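Local coordinates for JamJ (Lyngbya majuscula, PDB 5DOZ), which serves as the enoyl reductase of a polyketide synthase, probably reducing the double bond of enoyl-acyl carrier protein substrates with NADPH, at residues 160-165 with 228-233; 234-239 with 249-254. All blocks are in the same frame, centred on the assembly; numbering follows the deposited sequence.

Contact 1 of 2, residues 160-165 with 228-233; sequences IHAASG and NSLTHG. With NDP (NADPH dihydro-nicotinamide-adenine-dinucleotide phosphate), chain E.
The imidazole of His161 and the side-chain amide of Asn228 meet at a steep 74° between their planes, with OD1 of Asn228 3.4 Å from CD2 of His161. Phe210 adds an edge-to-face ring contact to the imidazole, while ND1 bonds to Thr185. The adenine of NADPH is the other flat group: CD2 of Leu230 sits above the rim of the adenine at its N3A-C2A side, 3.5 Å from N3A, and CE1 of His232 approaches N1A of NADPH obliquely from the same side at 3.7 Å. Leu230 is thus a wedge, since its CD1 also reaches back to CB of His161 (4.0 Å).

Bonds within its own segment do much to orient the amide. With CG anti to the backbone N (chi1 174°), OD1 of Asn228 accepts from N of Leu230 at 2.7 Å and a nearly straight 166°, an Asx turn, although the donor lies well above the carbonyl plane. ND2 of Asn228 gives a longer bond to O of Leu230, close to the amide plane, and a weak one to Glu251. The first two tie the amide to the backbone that carries Leu230.

Ala162 presses CB against O4B of the adenosine ribose (3.4 Å), and OG of Ser164 donates to O2X of the 2'-phosphate at 2.9 Å, with Lys190 at the same hydroxyl. Gly165 occupies the N-cap position of helix 166-177 beside the pyrophosphate; a side chain there would run into the cofactor. Two loops leaving adjacent parallel strands and parting around a dinucleotide form the nucleotide-binding crevice of a Rossmann fold.

Contact 2 of 2, residues 234-239 with 249-254; sequences EYIQKN and YIEISK. With NDP (NADPH dihydro-nicotinamide-adenine-dinucleotide phosphate), chain E.
One hydrogen bond joins the two segments: ND2 of Asn239 donates to OH of Tyr249 at 2.8 Å, nearly straight at 166°. The phenol oxygen lies close to the plane of the amide, while amide and ring are turned steeply to each other. OD1 of Asn239 is taken by His161, so both ends of the amide are held and its flip is fixed. Tyr249 reaches across with CG anti to the backbone N (chi1 -162°), which swings the ring from the strand toward the helix.

Van der Waals contacts lie beside this bond. CB of Asn239 packs against CE2 of Tyr249 at 3.8 Å, Ile236 brings CG1 to the phenol OH at the same distance, and its CG2 lies 4.3 Å from CE2 of the ring; Trp258 touches Ile236 as well. A phenylalanine here removes the hydroxyl, which would probably leave ND2 of Asn239 without this acceptor and the amide held mainly through its bond to His161.

Within the helix's first turn, NZ of Lys238 forms a salt bridge with OE1 of Glu234 (3.3 Å). The cofactor is met after the strand, where O of Ile252 accepts from the carboxamide N7N of NADPH at 3.1 Å, and NZ of Lys254 comes within 3.5 Å of C2N of the nicotinamide.

Helix 235-242 links strand 223-228 to its parallel neighbour 247-251 in a beta-alpha-beta crossover. Helix 235-239 and strand 249-251 run nearly antiparallel (156°), their axes 11.4 Å apart at closest approach, with Phe210 of helix 210-218 against Tyr235, Lys238 and Asn239.

Both contacts are buried in the cofactor-binding domain, their centres about 8 Å apart, and they follow each other along the chain. Contact 1 joins the loops after strands 157-160 and 223-228; contact 2 packs the next helix, 235-242, against strand 247-251. The His161-Asn239 pair bridges them, as does the backbone bond from N of Asn228 to O of Ile250. Their chemistry differs: contact 1 has no hydrogen bond across its segments, relies on van der Waals contacts of an imidazole, an amide oxygen and a leucine, and lines NADPH mainly from the adenine to the pyrophosphate, whereas contact 2 turns on an amide-phenol bond and touches the nicotinamide half through residues beyond its strand.

Contact 1 of 2, residues 160-165 with 228-233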
loop_
_atom_site.group_PDB
_atom_site.type_symbol
_atom_site.label_atom_id
_atom_site.label_comp_id
_atom_site.label_asym_id
_atom_site.label_seq_id
_atom_site.Cartn_x
_atom_site.Cartn_y
_atom_site.Cartn_z
ATOM N N ILE A 160 5.063 13.046 -5.858
ATOM C CA ILE A 160 4.342 11.788 -5.683
ATOM C C ILE A 160 3.611 11.441 -6.984
ATOM O O ILE A 160 2.700 12.165 -7.402
ATOM C CB ILE A 160 3.337 11.855 -4.507
ATOM C CG1 ILE A 160 4.052 12.239 -3.201
ATOM C CG2 ILE A 160 2.609 10.522 -4.347
ATOM C CD1 ILE A 160 3.140 12.819 -2.138
ATOM N N HIS A 161 4.019 10.336 -7.611
ATOM C CA HIS A 161 3.418 9.869 -8.865
ATOM C C HIS A 161 2.115 9.101 -8.651
ATOM O O HIS A 161 1.917 8.484 -7.605
ATOM C CB HIS A 161 4.405 8.982 -9.635
ATOM C CG HIS A 161 5.319 9.740 -10.549
ATOM N ND1 HIS A 161 4.866 10.707 -11.420
ATOM C CD2 HIS A 161 6.655 9.645 -10.754
ATOM C CE1 HIS A 161 5.886 11.193 -12.105
ATOM N NE2 HIS A 161 6.983 10.565 -11.721
ATOM N N ALA A 162 1.233 9.132 -9.650
ATOM C CA ALA A 162 -0.009 8.343 -9.616
ATOM C C ALA A 162 -0.708 8.502 -8.257
ATOM O O ALA A 162 -1.085 7.523 -7.599
ATOM C CB ALA A 162 0.298 6.881 -9.913
ATOM N N ALA A 163 -0.881 9.761 -7.864
ATOM C CA ALA A 163 -1.196 10.129 -6.484
ATOM C C ALA A 163 -2.674 9.967 -6.115
ATOM O O ALA A 163 -3.079 10.293 -4.999
ATOM C CB ALA A 163 -0.712 11.551 -6.210
ATOM N N SER A 164 -3.473 9.461 -7.051
ATOM C CA SER A 164 -4.889 9.207 -6.796
ATOM C C SER A 164 -5.128 7.817 -6.209
ATOM O O SER A 164 -6.213 7.533 -5.702
ATOM C CB SER A 164 -5.701 9.371 -8.078
ATOM O OG SER A 164 -5.455 8.293 -8.971
ATOM N N GLY A 165 -4.123 6.950 -6.292
ATOM C CA GLY A 165 -4.228 5.593 -5.742
ATOM C C GLY A 165 -4.091 5.576 -4.232
ATOM O O GLY A 165 -3.974 6.621 -3.610
ATOM N N ASN A 228 7.883 7.134 -5.826
ATOM C CA ASN A 228 7.568 6.610 -7.154
ATOM C C ASN A 228 7.134 5.150 -7.217
ATOM O O ASN A 228 7.638 4.311 -6.472
ATOM C CB ASN A 228 8.755 6.808 -8.104
ATOM C CG ASN A 228 8.524 6.157 -9.456
ATOM O OD1 ASN A 228 7.511 6.412 -10.106
ATOM N ND2 ASN A 228 9.445 5.289 -9.872
ATOM N N SER A 229 6.209 4.862 -8.133
ATOM C CA SER A 229 5.803 3.488 -8.430
ATOM C C SER A 229 5.672 3.209 -9.937
ATOM O O SER A 229 5.159 2.162 -10.333
ATOM C CB SER A 229 4.502 3.136 -7.694
ATOM O OG SER A 229 3.360 3.631 -8.377
ATOM N N LEU A 230 6.152 4.135 -10.767
ATOM C CA LEU A 230 6.071 3.997 -12.230
ATOM C C LEU A 230 7.443 3.753 -12.850
ATOM O O LEU A 230 8.337 4.598 -12.739
ATOM C CB LEU A 230 5.431 5.243 -12.859
ATOM C CG LEU A 230 4.112 5.784 -12.290
ATOM C CD1 LEU A 230 3.706 7.061 -13.018
ATOM C CD2 LEU A 230 3.003 4.744 -12.353
ATOM N N THR A 231 7.599 2.608 -13.517
ATOM C CA THR A 231 8.919 2.161 -13.995
ATOM C C THR A 231 8.992 1.826 -15.484
ATOM O O THR A 231 10.062 1.491 -15.993
ATOM C CB THR A 231 9.410 0.922 -13.224
ATOM O OG1 THR A 231 8.431 -0.124 -13.324
ATOM C CG2 THR A 231 9.664 1.262 -11.759
ATOM N N HIS A 232 7.864 1.912 -16.181
ATOM C CA HIS A 232 7.822 1.591 -17.610
ATOM C C HIS A 232 8.418 2.718 -18.467
ATOM O O HIS A 232 8.694 3.810 -17.966
ATOM C CB HIS A 232 6.393 1.244 -18.041
ATOM C CG HIS A 232 5.397 2.331 -17.778
ATOM N ND1 HIS A 232 5.061 2.742 -16.506
ATOM C CD2 HIS A 232 4.653 3.082 -18.626
ATOM C CE1 HIS A 232 4.163 3.708 -16.582
ATOM N NE2 HIS A 232 3.893 3.928 -17.856
ATOM N N GLY A 233 8.632 2.439 -19.751
ATOM C CA GLY A 233 9.190 3.418 -20.688
ATOM C C GLY A 233 10.443 4.100 -20.172
ATOM O O GLY A 233 11.374 3.438 -19.718
HETATM P PA NDP E . -3.399 1.609 -6.932
HETATM O O1A NDP E . -3.970 0.615 -7.925
HETATM O O2A NDP E . -4.299 2.276 -5.926
HETATM O O5B NDP E . -2.683 2.792 -7.752
HETATM C C5B NDP E . -2.335 2.663 -9.126
HETATM C C4B NDP E . -2.370 4.061 -9.720
HETATM O O4B NDP E . -1.457 4.122 -10.821
HETATM C C3B NDP E . -3.738 4.444 -10.273
HETATM O O3B NDP E . -4.518 5.187 -9.330
HETATM C C2B NDP E . -3.401 5.337 -11.438
HETATM O O2B NDP E . -3.463 6.683 -10.993
HETATM C C1B NDP E . -1.954 5.042 -11.788
HETATM N N9A NDP E . -1.834 4.442 -13.130
HETATM C C8A NDP E . -2.609 3.473 -13.645
HETATM N N7A NDP E . -2.210 3.165 -14.899
HETATM C C5A NDP E . -1.155 3.951 -15.194
HETATM C C6A NDP E . -0.247 4.145 -16.347
HETATM N N6A NDP E . -0.390 3.410 -17.471
HETATM N N1A NDP E . 0.731 5.080 -16.238
HETATM C C2A NDP E . 0.894 5.822 -15.127
HETATM N N3A NDP E . 0.102 5.692 -14.047
HETATM C C4A NDP E . -0.914 4.790 -14.022
HETATM O O3 NDP E . -2.138 0.929 -6.196
HETATM P PN NDP E . -1.446 1.410 -4.824
HETATM O O1N NDP E . -1.539 2.900 -4.688
HETATM O O2N NDP E . -1.942 0.534 -3.707
HETATM O O5D NDP E . 0.104 1.043 -5.069
HETATM C C5D NDP E . 0.843 1.583 -6.173
HETATM C C4D NDP E . 2.029 0.681 -6.514
HETATM O O4D NDP E . 2.846 0.448 -5.364
HETATM C C3D NDP E . 1.599 -0.692 -6.992
HETATM O O3D NDP E . 2.488 -1.072 -8.040
HETATM C C2D NDP E . 1.783 -1.591 -5.783
HETATM O O2D NDP E . 1.991 -2.973 -6.110
HETATM C C1D NDP E . 2.976 -0.951 -5.097
HETATM N N1N NDP E . 2.989 -1.185 -3.653
HETATM C C2N NDP E . 4.144 -1.567 -3.091
HETATM C C3N NDP E . 4.328 -1.545 -1.713
HETATM C C7N NDP E . 5.705 -1.740 -1.144
HETATM O O7N NDP E . 5.856 -2.200 -0.025
HETATM N N7N NDP E . 6.754 -1.396 -1.886
HETATM C C4N NDP E . 3.123 -1.469 -0.798
HETATM C C5N NDP E . 1.963 -0.941 -1.512
HETATM C C6N NDP E . 1.906 -0.902 -2.904
HETATM P P2B NDP E . -3.680 7.885 -12.024
HETATM O O1X NDP E . -4.983 7.565 -12.722
HETATM O O2X NDP E . -3.730 9.068 -11.109
HETATM O O3X NDP E . -2.466 7.849 -12.919
#

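Contact 2 of 2, residues 234-239 with 249-254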
loop_
_atom_site.group_PDB
_atom_site.type_symbol
_atom_site.label_atom_id
_atom_site.label_comp_id
_atom_site.label_asym_id
_atom_site.label_seq_id
_atom_site.Cartn_x
_atom_site.Cartn_y
_atom_site.Cartn_z
ATOM N N GLU A 234 10.456 5.429 -20.236
ATOM C CA GLU A 234 11.593 6.220 -19.767
ATOM C C GLU A 234 11.264 6.960 -18.464
ATOM O O GLU A 234 11.854 8.001 -18.172
ATOM C CB GLU A 234 12.052 7.200 -20.863
ATOM C CG GLU A 234 12.610 6.524 -22.118
ATOM C CD GLU A 234 12.894 7.487 -23.264
ATOM O OE1 GLU A 234 13.446 8.587 -23.020
ATOM O OE2 GLU A 234 12.578 7.138 -24.427
ATOM N N TYR A 235 10.336 6.406 -17.680
ATOM C CA TYR A 235 9.879 7.019 -16.426
ATOM C C TYR A 235 10.953 7.139 -15.347
ATOM O O TYR A 235 10.991 8.136 -14.625
ATOM C CB TYR A 235 8.663 6.275 -15.858
ATOM C CG TYR A 235 7.329 6.787 -16.357
ATOM C CD1 TYR A 235 6.759 6.281 -17.525
ATOM C CD2 TYR A 235 6.638 7.781 -15.663
ATOM C CE1 TYR A 235 5.540 6.748 -17.985
ATOM C CE2 TYR A 235 5.415 8.253 -16.116
ATOM C CZ TYR A 235 4.872 7.731 -17.275
ATOM O OH TYR A 235 3.658 8.188 -17.737
ATOM N N ILE A 236 11.813 6.132 -15.222
ATOM C CA ILE A 236 12.872 6.180 -14.212
ATOM C C ILE A 236 13.899 7.273 -14.522
ATOM O O ILE A 236 14.280 8.038 -13.634
ATOM C CB ILE A 236 13.537 4.805 -13.981
ATOM C CG1 ILE A 236 12.528 3.846 -13.330
ATOM C CG2 ILE A 236 14.774 4.955 -13.104
ATOM C CD1 ILE A 236 12.969 2.398 -13.249
ATOM N N GLN A 237 14.322 7.351 -15.781
ATOM C CA GLN A 237 15.279 8.370 -16.222
ATOM C C GLN A 237 14.709 9.781 -16.049
ATOM O O GLN A 237 15.420 10.693 -15.628
ATOM C CB GLN A 237 15.700 8.129 -17.679
ATOM C CG GLN A 237 16.768 9.085 -18.202
ATOM C CD GLN A 237 18.101 8.923 -17.493
ATOM O OE1 GLN A 237 18.854 7.985 -17.767
ATOM N NE2 GLN A 237 18.401 9.840 -16.578
ATOM N N LYS A 238 13.427 9.945 -16.372
ATOM C CA LYS A 238 12.735 11.221 -16.196
ATOM C C LYS A 238 12.659 11.619 -14.725
ATOM O O LYS A 238 12.803 12.796 -14.393
ATOM C CB LYS A 238 11.331 11.182 -16.814
ATOM C CG LYS A 238 11.300 11.151 -18.336
ATOM C CD LYS A 238 12.032 12.335 -18.961
ATOM C CE LYS A 238 11.970 12.294 -20.484
ATOM N NZ LYS A 238 12.523 11.035 -21.062
ATOM N N ASN A 239 12.433 10.636 -13.853
ATOM C CA ASN A 239 12.468 10.864 -12.407
ATOM C C ASN A 239 13.841 11.350 -11.932
ATOM O O ASN A 239 13.930 12.289 -11.146
ATOM C CB ASN A 239 12.052 9.606 -11.633
ATOM C CG ASN A 239 10.563 9.312 -11.732
ATOM O OD1 ASN A 239 9.755 10.195 -12.007
ATOM N ND2 ASN A 239 10.197 8.057 -11.504
ATOM N N TYR A 249 15.363 8.873 -3.764
ATOM C CA TYR A 249 14.466 8.156 -4.671
ATOM C C TYR A 249 13.810 6.976 -3.969
ATOM O O TYR A 249 14.431 5.924 -3.804
ATOM C CB TYR A 249 15.240 7.652 -5.899
ATOM C CG TYR A 249 14.387 7.284 -7.103
ATOM C CD1 TYR A 249 13.173 6.591 -6.964
ATOM C CD2 TYR A 249 14.817 7.591 -8.386
ATOM C CE1 TYR A 249 12.407 6.251 -8.073
ATOM C CE2 TYR A 249 14.064 7.254 -9.499
ATOM C CZ TYR A 249 12.861 6.590 -9.342
ATOM O OH TYR A 249 12.128 6.270 -10.461
ATOM N N ILE A 250 12.557 7.156 -3.558
ATOM C CA ILE A 250 11.768 6.070 -2.987
ATOM C C ILE A 250 11.048 5.328 -4.112
ATOM O O ILE A 250 10.121 5.860 -4.728
ATOM C CB ILE A 250 10.716 6.584 -1.981
ATOM C CG1 ILE A 250 11.333 7.586 -1.004
ATOM C CG2 ILE A 250 10.071 5.416 -1.240
ATOM C CD1 ILE A 250 10.321 8.537 -0.393
ATOM N N GLU A 251 11.491 4.104 -4.374
ATOM C CA GLU A 251 10.876 3.249 -5.376
ATOM C C GLU A 251 10.117 2.122 -4.679
ATOM O O GLU A 251 10.712 1.362 -3.918
ATOM C CB GLU A 251 11.951 2.677 -6.306
ATOM C CG GLU A 251 11.415 1.749 -7.379
ATOM C CD GLU A 251 10.594 2.477 -8.424
ATOM O OE1 GLU A 251 11.179 3.286 -9.178
ATOM O OE2 GLU A 251 9.362 2.231 -8.491
ATOM N N ILE A 252 8.810 2.024 -4.928
ATOM C CA ILE A 252 7.976 0.989 -4.285
ATOM C C ILE A 252 7.432 -0.032 -5.287
ATOM O O ILE A 252 6.669 -0.934 -4.923
ATOM C CB ILE A 252 6.817 1.592 -3.441
ATOM C CG1 ILE A 252 5.718 2.178 -4.337
ATOM C CG2 ILE A 252 7.351 2.630 -2.461
ATOM C CD1 ILE A 252 4.481 2.633 -3.592
ATOM N N SER A 253 7.858 0.113 -6.538
ATOM C CA SER A 253 7.345 -0.669 -7.663
ATOM C C SER A 253 7.470 -2.179 -7.487
ATOM O O SER A 253 6.484 -2.904 -7.650
ATOM C CB SER A 253 8.045 -0.237 -8.951
ATOM O OG SER A 253 7.787 -1.143 -10.003
ATOM N N LYS A 254 8.678 -2.647 -7.163
ATOM C CA LYS A 254 8.962 -4.089 -7.019
ATOM C C LYS A 254 8.863 -4.863 -8.343
ATOM O O LYS A 254 8.782 -6.094 -8.345
ATOM C CB LYS A 254 8.048 -4.740 -5.970
ATOM C CG LYS A 254 8.071 -4.078 -4.600
ATOM C CD LYS A 254 7.192 -4.827 -3.610
ATOM C CE LYS A 254 5.710 -4.704 -3.939
ATOM N NZ LYS A 254 4.884 -4.952 -2.729
HETATM P PA NDP E . -3.399 1.609 -6.932
HETATM O O1A NDP E . -3.970 0.615 -7.925
HETATM O O2A NDP E . -4.299 2.276 -5.926
HETATM O O5B NDP E . -2.683 2.792 -7.752
HETATM C C5B NDP E . -2.335 2.663 -9.126
HETATM C C4B NDP E . -2.370 4.061 -9.720
HETATM O O4B NDP E . -1.457 4.122 -10.821
HETATM C C3B NDP E . -3.738 4.444 -10.273
HETATM O O3B NDP E . -4.518 5.187 -9.330
HETATM C C2B NDP E . -3.401 5.337 -11.438
HETATM O O2B NDP E . -3.463 6.683 -10.993
HETATM C C1B NDP E . -1.954 5.042 -11.788
HETATM N N9A NDP E . -1.834 4.442 -13.130
HETATM C C8A NDP E . -2.609 3.473 -13.645
HETATM N N7A NDP E . -2.210 3.165 -14.899
HETATM C C5A NDP E . -1.155 3.951 -15.194
HETATM C C6A NDP E . -0.247 4.145 -16.347
HETATM N N6A NDP E . -0.390 3.410 -17.471
HETATM N N1A NDP E . 0.731 5.080 -16.238
HETATM C C2A NDP E . 0.894 5.822 -15.127
HETATM N N3A NDP E . 0.102 5.692 -14.047
HETATM C C4A NDP E . -0.914 4.790 -14.022
HETATM O O3 NDP E . -2.138 0.929 -6.196
HETATM P PN NDP E . -1.446 1.410 -4.824
HETATM O O1N NDP E . -1.539 2.900 -4.688
HETATM O O2N NDP E . -1.942 0.534 -3.707
HETATM O O5D NDP E . 0.104 1.043 -5.069
HETATM C C5D NDP E . 0.843 1.583 -6.173
HETATM C C4D NDP E . 2.029 0.681 -6.514
HETATM O O4D NDP E . 2.846 0.448 -5.364
HETATM C C3D NDP E . 1.599 -0.692 -6.992
HETATM O O3D NDP E . 2.488 -1.072 -8.040
HETATM C C2D NDP E . 1.783 -1.591 -5.783
HETATM O O2D NDP E . 1.991 -2.973 -6.110
HETATM C C1D NDP E . 2.976 -0.951 -5.097
HETATM N N1N NDP E . 2.989 -1.185 -3.653
HETATM C C2N NDP E . 4.144 -1.567 -3.091
HETATM C C3N NDP E . 4.328 -1.545 -1.713
HETATM C C7N NDP E . 5.705 -1.740 -1.144
HETATM O O7N NDP E . 5.856 -2.200 -0.025
HETATM N N7N NDP E . 6.754 -1.396 -1.886
HETATM C C4N NDP E . 3.123 -1.469 -0.798
HETATM C C5N NDP E . 1.963 -0.941 -1.512
HETATM C C6N NDP E . 1.906 -0.902 -2.904
HETATM P P2B NDP E . -3.680 7.885 -12.024
HETATM O O1X NDP E . -4.983 7.565 -12.722
HETATM O O2X NDP E . -3.730 9.068 -11.109
HETATM O O3X NDP E . -2.466 7.849 -12.919
#